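Local atomic coordinates of protein argonaute 5 (Arabidopsis thaliana, PDB entry 4G0O), a protein that probably binds the 5' end of small RNAs through its MID domain and takes part in sorting them by their 5' nucleotide in RNA-guided gene regulation. Residues 16-21 against 80-85; 12-17 against 48-53. All coordinates share one frame; numbering follows the deposited sequence.

Overall arrangement
Contacts 1 and 2 begin from the same strand, 7-18, and show how one central strand of a parallel sheet can serve two different partners. Along the chain, residues 12-17 first meet the loop 48-53, which joins strands 45-46 and 55-56; residues 16-21 then run beside 80-85, on and beyond strand 78-82. The centres lie about 15 Å apart, and the two ranges overlap at Cys-16 and Val-17, which do their touching in contact 1. The two contacts also touch directly: Ile-80 N lies 2.8 Å from Thr-15 O, probably as a hydrogen bond, and Ile-80 packs on the Trp-14 ring. Contact 1 is a buried strand pairing, whereas contact 2, only partly buried, fastens a loop to the same strand.

Contact 1 (16-21 against 80-85); sequences CVSFST and IVILPD
Cys-16, Val-17 and Ser-18 pair in register with Ile-80, Val-81 and Ile-82 as neighbouring parallel strands in the central sheet of the MID domain. Cys-16 holds SG anti to its N (chi1 175°), which brings the sulfur within 4.2 Å of Ile-82 CD1. Val-17 bonds both ways: its N reaches Ile-80 O, and its O takes a nearly straight bond from Ile-82 N. Ser-18 turns its OG forward along its own chain to accept from Ser-20 N, an ST turn that bends the chain as the strand ends. Phe-19 N still finds Ile-82 O at 2.8 Å, while the ring takes Val-81 CG1 at its edge, 3.9 Å from CE1, and CB rests against Pro-84 CG at 3.7 Å. Beyond the contact, Ile-62, Ala-65 and Leu-66 of helix 62-72 and Ile-93 of helix 90-101 pack on Phe-19. The two loops are then joined by the Asp-85 carboxylate, each oxygen gripped on its syn side: Ser-20 OG donates to OD2 at 2.6 Å, and Thr-21 N to OD1 at 2.9 Å, 31° out of the carboxylate plane.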
ATOM      1  N   CYS A  16      -4.631   4.164  -2.780  1.00 25.53           N
ATOM      2  CA  CYS A  16      -5.022   3.200  -1.769  1.00 21.67           C
ATOM      3  C   CYS A  16      -6.384   2.612  -2.084  1.00 27.49           C
ATOM      4  O   CYS A  16      -7.302   3.337  -2.487  1.00 24.66           O
ATOM      5  CB  CYS A  16      -5.083   3.890  -0.422  1.00 21.10           C
ATOM      6  SG  CYS A  16      -5.678   2.861   0.920  1.00 22.91           S
ATOM      7  N   VAL A  17      -6.511   1.301  -1.891  1.00 22.31           N
ATOM      8  CA  VAL A  17      -7.800   0.632  -2.012  1.00 26.95           C
ATOM      9  C   VAL A  17      -8.095  -0.114  -0.744  1.00 26.68           C
ATOM     10  O   VAL A  17      -7.208  -0.761  -0.169  1.00 25.47           O
ATOM     11  CB  VAL A  17      -7.810  -0.406  -3.139  1.00 29.94           C
ATOM     12  CG1 VAL A  17      -9.235  -0.808  -3.492  1.00 30.94           C
ATOM     13  CG2 VAL A  17      -7.157   0.159  -4.326  1.00 31.31           C
ATOM     14  N   SER A  18      -9.350  -0.048  -0.323  1.00 22.77           N
ATOM     15  CA  SER A  18      -9.778  -0.777   0.852  1.00 26.21           C
ATOM     16  C   SER A  18     -10.916  -1.737   0.545  1.00 26.47           C
ATOM     17  O   SER A  18     -11.963  -1.339   0.031  1.00 22.61           O
ATOM     18  CB  SER A  18     -10.208   0.195   1.950  1.00 26.18           C
ATOM     19  OG  SER A  18     -10.851  -0.516   2.984  1.00 28.82           O
ATOM     20  N   PHE A  19     -10.702  -3.004   0.874  1.00 22.94           N
ATOM     21  CA  PHE A  19     -11.756  -3.997   0.797  1.00 26.67           C
ATOM     22  C   PHE A  19     -12.296  -4.325   2.190  1.00 28.38           C
ATOM     23  O   PHE A  19     -12.987  -5.321   2.386  1.00 31.21           O
ATOM     24  CB  PHE A  19     -11.251  -5.262   0.108  1.00 24.08           C
ATOM     25  CG  PHE A  19     -10.673  -5.013  -1.264  1.00 24.24           C
ATOM     26  CD1 PHE A  19      -9.302  -5.100  -1.486  1.00 23.40           C
ATOM     27  CD2 PHE A  19     -11.495  -4.664  -2.321  1.00 23.87           C
ATOM     28  CE1 PHE A  19      -8.776  -4.871  -2.744  1.00 24.21           C
ATOM     29  CE2 PHE A  19     -10.972  -4.420  -3.578  1.00 24.35           C
ATOM     30  CZ  PHE A  19      -9.608  -4.528  -3.792  1.00 23.22           C
ATOM     31  N   SER A  20     -11.968  -3.493   3.165  1.00 28.53           N
ATOM     32  CA  SER A  20     -12.446  -3.724   4.524  1.00 28.61           C
ATOM     33  C   SER A  20     -13.739  -2.976   4.769  1.00 27.30           C
ATOM     34  O   SER A  20     -13.886  -1.819   4.385  1.00 28.29           O
ATOM     35  CB  SER A  20     -11.426  -3.279   5.557  1.00 29.20           C
ATOM     36  OG  SER A  20     -12.009  -3.309   6.854  1.00 24.72           O
ATOM     37  N   THR A  21     -14.671  -3.646   5.428  1.00 27.88           N
ATOM     38  CA  THR A  21     -15.956  -3.054   5.747  1.00 36.22           C
ATOM     39  C   THR A  21     -15.962  -2.503   7.178  1.00 39.59           C
ATOM     40  O   THR A  21     -16.699  -1.560   7.526  1.00 38.75           O
ATOM     41  CB  THR A  21     -17.045  -4.112   5.608  1.00 35.76           C
ATOM     42  OG1 THR A  21     -17.117  -4.542   4.239  1.00 43.72           O
ATOM     43  CG2 THR A  21     -18.375  -3.558   6.041  1.00 44.21           C
ATOM     44  N   ILE A  80      -1.521   0.711  -2.372  1.00 18.72           N
ATOM     45  CA  ILE A  80      -1.590   0.273  -0.993  1.00 19.97           C
ATOM     46  C   ILE A  80      -2.933  -0.399  -0.839  1.00 23.13           C
ATOM     47  O   ILE A  80      -3.979   0.244  -0.989  1.00 19.81           O
ATOM     48  CB  ILE A  80      -1.486   1.432   0.004  1.00 24.15           C
ATOM     49  CG1 ILE A  80      -0.112   2.104  -0.077  1.00 22.74           C
ATOM     50  CG2 ILE A  80      -1.737   0.939   1.426  1.00 21.53           C
ATOM     51  CD1 ILE A  80      -0.131   3.519   0.459  1.00 24.10           C
ATOM     52  N   VAL A  81      -2.918  -1.699  -0.563  1.00 20.97           N
ATOM     53  CA  VAL A  81      -4.175  -2.420  -0.482  1.00 22.97           C
ATOM     54  C   VAL A  81      -4.574  -2.732   0.951  1.00 23.13           C
ATOM     55  O   VAL A  81      -3.817  -3.373   1.684  1.00 23.48           O
ATOM     56  CB  VAL A  81      -4.126  -3.723  -1.272  1.00 23.44           C
ATOM     57  CG1 VAL A  81      -5.320  -4.612  -0.897  1.00 18.84           C
ATOM     58  CG2 VAL A  81      -4.117  -3.419  -2.746  1.00 22.83           C
ATOM     59  N   ILE A  82      -5.760  -2.289   1.357  1.00 21.57           N
ATOM     60  CA  ILE A  82      -6.298  -2.766   2.630  1.00 25.00           C
ATOM     61  C   ILE A  82      -7.179  -4.003   2.397  1.00 23.19           C
ATOM     62  O   ILE A  82      -8.236  -3.926   1.772  1.00 21.62           O
ATOM     63  CB  ILE A  82      -7.051  -1.663   3.412  1.00 22.97           C
ATOM     64  CG1 ILE A  82      -6.113  -0.499   3.755  1.00 29.20           C
ATOM     65  CG2 ILE A  82      -7.617  -2.214   4.713  1.00 19.41           C
ATOM     66  CD1 ILE A  82      -6.862   0.723   4.297  1.00 25.75           C
ATOM     67  N   LEU A  83      -6.727  -5.130   2.930  1.00 20.20           N
ATOM     68  CA  LEU A  83      -7.348  -6.440   2.710  1.00 24.18           C
ATOM     69  C   LEU A  83      -8.736  -6.568   3.320  1.00 24.98           C
ATOM     70  O   LEU A  83      -9.068  -5.886   4.285  1.00 27.18           O
ATOM     71  CB  LEU A  83      -6.461  -7.548   3.309  1.00 23.27           C
ATOM     72  CG  LEU A  83      -5.070  -7.708   2.700  1.00 27.40           C
ATOM     73  CD1 LEU A  83      -4.174  -8.554   3.613  1.00 25.31           C
ATOM     74  CD2 LEU A  83      -5.206  -8.314   1.296  1.00 28.78           C
ATOM     75  N   PRO A  84      -9.550  -7.477   2.770  1.00 28.99           N
ATOM     76  CA  PRO A  84     -10.868  -7.748   3.351  1.00 28.88           C
ATOM     77  C   PRO A  84     -10.757  -8.116   4.828  1.00 26.52           C
ATOM     78  O   PRO A  84      -9.666  -8.469   5.293  1.00 26.51           O
ATOM     79  CB  PRO A  84     -11.350  -8.951   2.542  1.00 24.76           C
ATOM     80  CG  PRO A  84     -10.712  -8.771   1.233  1.00 29.59           C
ATOM     81  CD  PRO A  84      -9.332  -8.243   1.531  1.00 25.42           C
ATOM     82  N   ASP A  85     -11.859  -8.023   5.559  1.00 23.31           N
ATOM     83  CA  ASP A  85     -11.827  -8.365   6.976  1.00 32.29           C
ATOM     84  C   ASP A  85     -11.610  -9.858   7.183  1.00 29.77           C
ATOM     85  O   ASP A  85     -10.948 -10.260   8.129  1.00 28.77           O
ATOM     86  CB  ASP A  85     -13.102  -7.897   7.680  1.00 31.37           C
ATOM     87  CG  ASP A  85     -13.299  -6.394   7.578  1.00 34.35           C
ATOM     88  OD1 ASP A  85     -14.416  -5.966   7.210  1.00 35.26           O
ATOM     89  OD2 ASP A  85     -12.334  -5.637   7.846  1.00 31.29           O
TER
HETATM   90  O   HOH W   1     -14.194  -7.239   4.272  1.00 28.36           O
HETATM   91  O   HOH W   2     -16.707  -7.102   5.341  1.00 35.91           O

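Contact 2 (12-17 against 48-53); sequences TSWTCV and PQPAIP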
ATOM      1  N   THR A  12       5.944   8.658  -7.204  1.00 27.10           N
ATOM      2  CA  THR A  12       5.137   9.768  -7.722  1.00 33.59           C
ATOM      3  C   THR A  12       3.679   9.359  -8.004  1.00 29.57           C
ATOM      4  O   THR A  12       2.763  10.185  -7.957  1.00 32.06           O
ATOM      5  CB  THR A  12       5.736  10.318  -9.038  1.00 32.29           C
ATOM      6  OG1 THR A  12       7.153  10.498  -8.887  1.00 36.38           O
ATOM      7  CG2 THR A  12       5.101  11.652  -9.400  1.00 38.44           C
ATOM      8  N   SER A  13       3.474   8.083  -8.311  1.00 27.05           N
ATOM      9  CA  SER A  13       2.146   7.571  -8.620  1.00 27.95           C
ATOM     10  C   SER A  13       1.747   6.447  -7.655  1.00 23.48           C
ATOM     11  O   SER A  13       2.307   5.358  -7.688  1.00 23.05           O
ATOM     12  CB  SER A  13       2.118   7.069 -10.068  1.00 29.86           C
ATOM     13  OG  SER A  13       0.792   6.837 -10.505  1.00 32.77           O
ATOM     14  N   TRP A  14       0.790   6.724  -6.782  1.00 25.80           N
ATOM     15  CA  TRP A  14       0.366   5.748  -5.783  1.00 27.43           C
ATOM     16  C   TRP A  14      -1.084   6.037  -5.403  1.00 27.62           C
ATOM     17  O   TRP A  14      -1.576   7.140  -5.622  1.00 29.02           O
ATOM     18  CB  TRP A  14       1.269   5.800  -4.533  1.00 23.11           C
ATOM     19  CG  TRP A  14       1.070   7.060  -3.739  1.00 26.68           C
ATOM     20  CD1 TRP A  14       1.728   8.244  -3.896  1.00 27.46           C
ATOM     21  CD2 TRP A  14       0.109   7.275  -2.688  1.00 29.08           C
ATOM     22  NE1 TRP A  14       1.242   9.180  -3.006  1.00 27.71           N
ATOM     23  CE2 TRP A  14       0.250   8.607  -2.259  1.00 23.95           C
ATOM     24  CE3 TRP A  14      -0.848   6.465  -2.073  1.00 25.46           C
ATOM     25  CZ2 TRP A  14      -0.534   9.143  -1.253  1.00 26.32           C
ATOM     26  CZ3 TRP A  14      -1.617   7.002  -1.075  1.00 24.53           C
ATOM     27  CH2 TRP A  14      -1.456   8.327  -0.671  1.00 22.83           C
ATOM     28  N   THR A  15      -1.771   5.040  -4.861  1.00 24.64           N
ATOM     29  CA  THR A  15      -3.089   5.262  -4.278  1.00 26.96           C
ATOM     30  C   THR A  15      -3.446   4.101  -3.369  1.00 23.37           C
ATOM     31  O   THR A  15      -2.659   3.167  -3.203  1.00 24.29           O
ATOM     32  CB  THR A  15      -4.194   5.489  -5.340  1.00 25.74           C
ATOM     33  OG1 THR A  15      -5.400   5.914  -4.693  1.00 24.71           O
ATOM     34  CG2 THR A  15      -4.457   4.222  -6.138  1.00 23.59           C
ATOM     35  N   CYS A  16      -4.631   4.164  -2.780  1.00 25.53           N
ATOM     36  CA  CYS A  16      -5.022   3.200  -1.769  1.00 21.67           C
ATOM     37  C   CYS A  16      -6.384   2.612  -2.084  1.00 27.49           C
ATOM     38  O   CYS A  16      -7.302   3.337  -2.487  1.00 24.66           O
ATOM     39  CB  CYS A  16      -5.083   3.890  -0.422  1.00 21.10           C
ATOM     40  SG  CYS A  16      -5.678   2.861   0.920  1.00 22.91           S
ATOM     41  N   VAL A  17      -6.511   1.301  -1.891  1.00 22.31           N
ATOM     42  CA  VAL A  17      -7.800   0.632  -2.012  1.00 26.95           C
ATOM     43  C   VAL A  17      -8.095  -0.114  -0.744  1.00 26.68           C
ATOM     44  O   VAL A  17      -7.208  -0.761  -0.169  1.00 25.47           O
ATOM     45  CB  VAL A  17      -7.810  -0.406  -3.139  1.00 29.94           C
ATOM     46  CG1 VAL A  17      -9.235  -0.808  -3.492  1.00 30.94           C
ATOM     47  CG2 VAL A  17      -7.157   0.159  -4.326  1.00 31.31           C
ATOM     48  N   PRO A  48       2.739  13.642  -2.061  1.00 26.78           N
ATOM     49  CA  PRO A  48       1.716  13.564  -1.004  1.00 28.31           C
ATOM     50  C   PRO A  48       0.295  13.313  -1.498  1.00 28.13           C
ATOM     51  O   PRO A  48      -0.543  12.874  -0.722  1.00 27.67           O
ATOM     52  CB  PRO A  48       1.807  14.929  -0.300  1.00 31.34           C
ATOM     53  CG  PRO A  48       2.560  15.807  -1.221  1.00 35.11           C
ATOM     54  CD  PRO A  48       3.425  14.944  -2.090  1.00 30.02           C
ATOM     55  N   GLN A  49       0.038  13.575  -2.772  1.00 31.03           N
ATOM     56  CA  GLN A  49      -1.287  13.382  -3.337  1.00 29.48           C
ATOM     57  C   GLN A  49      -1.294  12.061  -4.105  1.00 27.54           C
ATOM     58  O   GLN A  49      -0.371  11.772  -4.863  1.00 26.17           O
ATOM     59  CB  GLN A  49      -1.664  14.554  -4.257  1.00 31.51           C
ATOM     60  CG  GLN A  49      -1.653  15.945  -3.576  1.00 30.99           C
ATOM     61  CD  GLN A  49      -0.461  16.828  -3.972  1.00 40.86           C
ATOM     62  OE1 GLN A  49      -0.751  17.949  -4.627  1.00 44.56           O
ATOM     63  NE2 GLN A  49       0.696  16.517  -3.679  1.00 35.47           N
ATOM     64  N   PRO A  50      -2.333  11.240  -3.896  1.00 26.01           N
ATOM     65  CA  PRO A  50      -2.406   9.985  -4.635  1.00 25.50           C
ATOM     66  C   PRO A  50      -2.731  10.296  -6.097  1.00 28.24           C
ATOM     67  O   PRO A  50      -3.267  11.366  -6.374  1.00 26.69           O
ATOM     68  CB  PRO A  50      -3.565   9.253  -3.948  1.00 21.84           C
ATOM     69  CG  PRO A  50      -4.467  10.334  -3.531  1.00 27.58           C
ATOM     70  CD  PRO A  50      -3.565  11.492  -3.131  1.00 30.40           C
ATOM     71  N   ALA A  51      -2.406   9.393  -7.015  1.00 27.60           N
ATOM     72  CA  ALA A  51      -2.595   9.668  -8.430  1.00 24.94           C
ATOM     73  C   ALA A  51      -4.076   9.624  -8.844  1.00 28.61           C
ATOM     74  O   ALA A  51      -4.476  10.224  -9.843  1.00 31.11           O
ATOM     75  CB  ALA A  51      -1.779   8.696  -9.250  1.00 29.04           C
ATOM     76  N   ILE A  52      -4.881   8.890  -8.084  1.00 28.88           N
ATOM     77  CA  ILE A  52      -6.339   8.928  -8.214  1.00 27.89           C
ATOM     78  C   ILE A  52      -6.885   8.854  -6.791  1.00 28.79           C
ATOM     79  O   ILE A  52      -6.173   8.409  -5.888  1.00 28.33           O
ATOM     80  CB  ILE A  52      -6.895   7.752  -9.065  1.00 29.72           C
ATOM     81  CG1 ILE A  52      -6.463   6.410  -8.474  1.00 31.09           C
ATOM     82  CG2 ILE A  52      -6.476   7.882 -10.534  1.00 29.86           C
ATOM     83  CD1 ILE A  52      -7.209   5.216  -9.055  1.00 28.87           C
ATOM     84  N   PRO A  53      -8.133   9.308  -6.574  1.00 29.16           N
ATOM     85  CA  PRO A  53      -8.703   9.314  -5.220  1.00 26.67           C
ATOM     86  C   PRO A  53      -8.736   7.916  -4.600  1.00 26.35           C
ATOM     87  O   PRO A  53      -8.826   6.943  -5.338  1.00 29.27           O
ATOM     88  CB  PRO A  53     -10.143   9.793  -5.460  1.00 29.81           C
ATOM     89  CG  PRO A  53     -10.069  10.592  -6.711  1.00 30.41           C
ATOM     90  CD  PRO A  53      -9.066   9.885  -7.563  1.00 29.19           C
TER
HETATM   91  O   HOH W   3       0.501   9.907  -6.808  1.00 25.32           O
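Trp-14 lays one face of its indole over Pro-50, an example of how a proline can be seated on an aromatic ring where a loop meets a strand. Pro-50 CB stands 4.0 Å from the centroid of the six-membered ring and only 8° off its normal, a CH-pi contact, while Pro-50 CA sits over the same face toward the rim. The ring gets there because CG lies between the backbone N and the carbonyl carbon (chi1 70°), swinging the indole back toward the loop although the CB bond leaves in the other direction. Pro-48 O approaches the ring edge at CZ2. The indole NE1 is held from just outside the contact by a hydrogen bond to Lys-47 O.

Just past Pro-50, one backbone and one hydroxyl bond hold the loop to the strand. Ala-51 N donates to Trp-14 O at 2.8 Å, and Ala-51 CB comes to 3.4 Å from Ser-13 OG. Thr-15 OG1, anti to its own N, gives its proton to Ile-52 O at 2.9 Å, coming from above the carbonyl plane; the same torsion leaves CG2 against Ile-52 CG1 at 3.8 Å. Water 3 accepts from Trp-14 N and donates to Thr-12 O and Gln-49 O, bridging the two segments.

Around this junction, Phe-46 and Phe-54 meet the indole, Ile-36 of helix 27-42 touches it too, Leu-79 of strand 78-82 lies against Thr-15, and Ile-52 packs on Ile-69 and Arg-72 of helix 62-72.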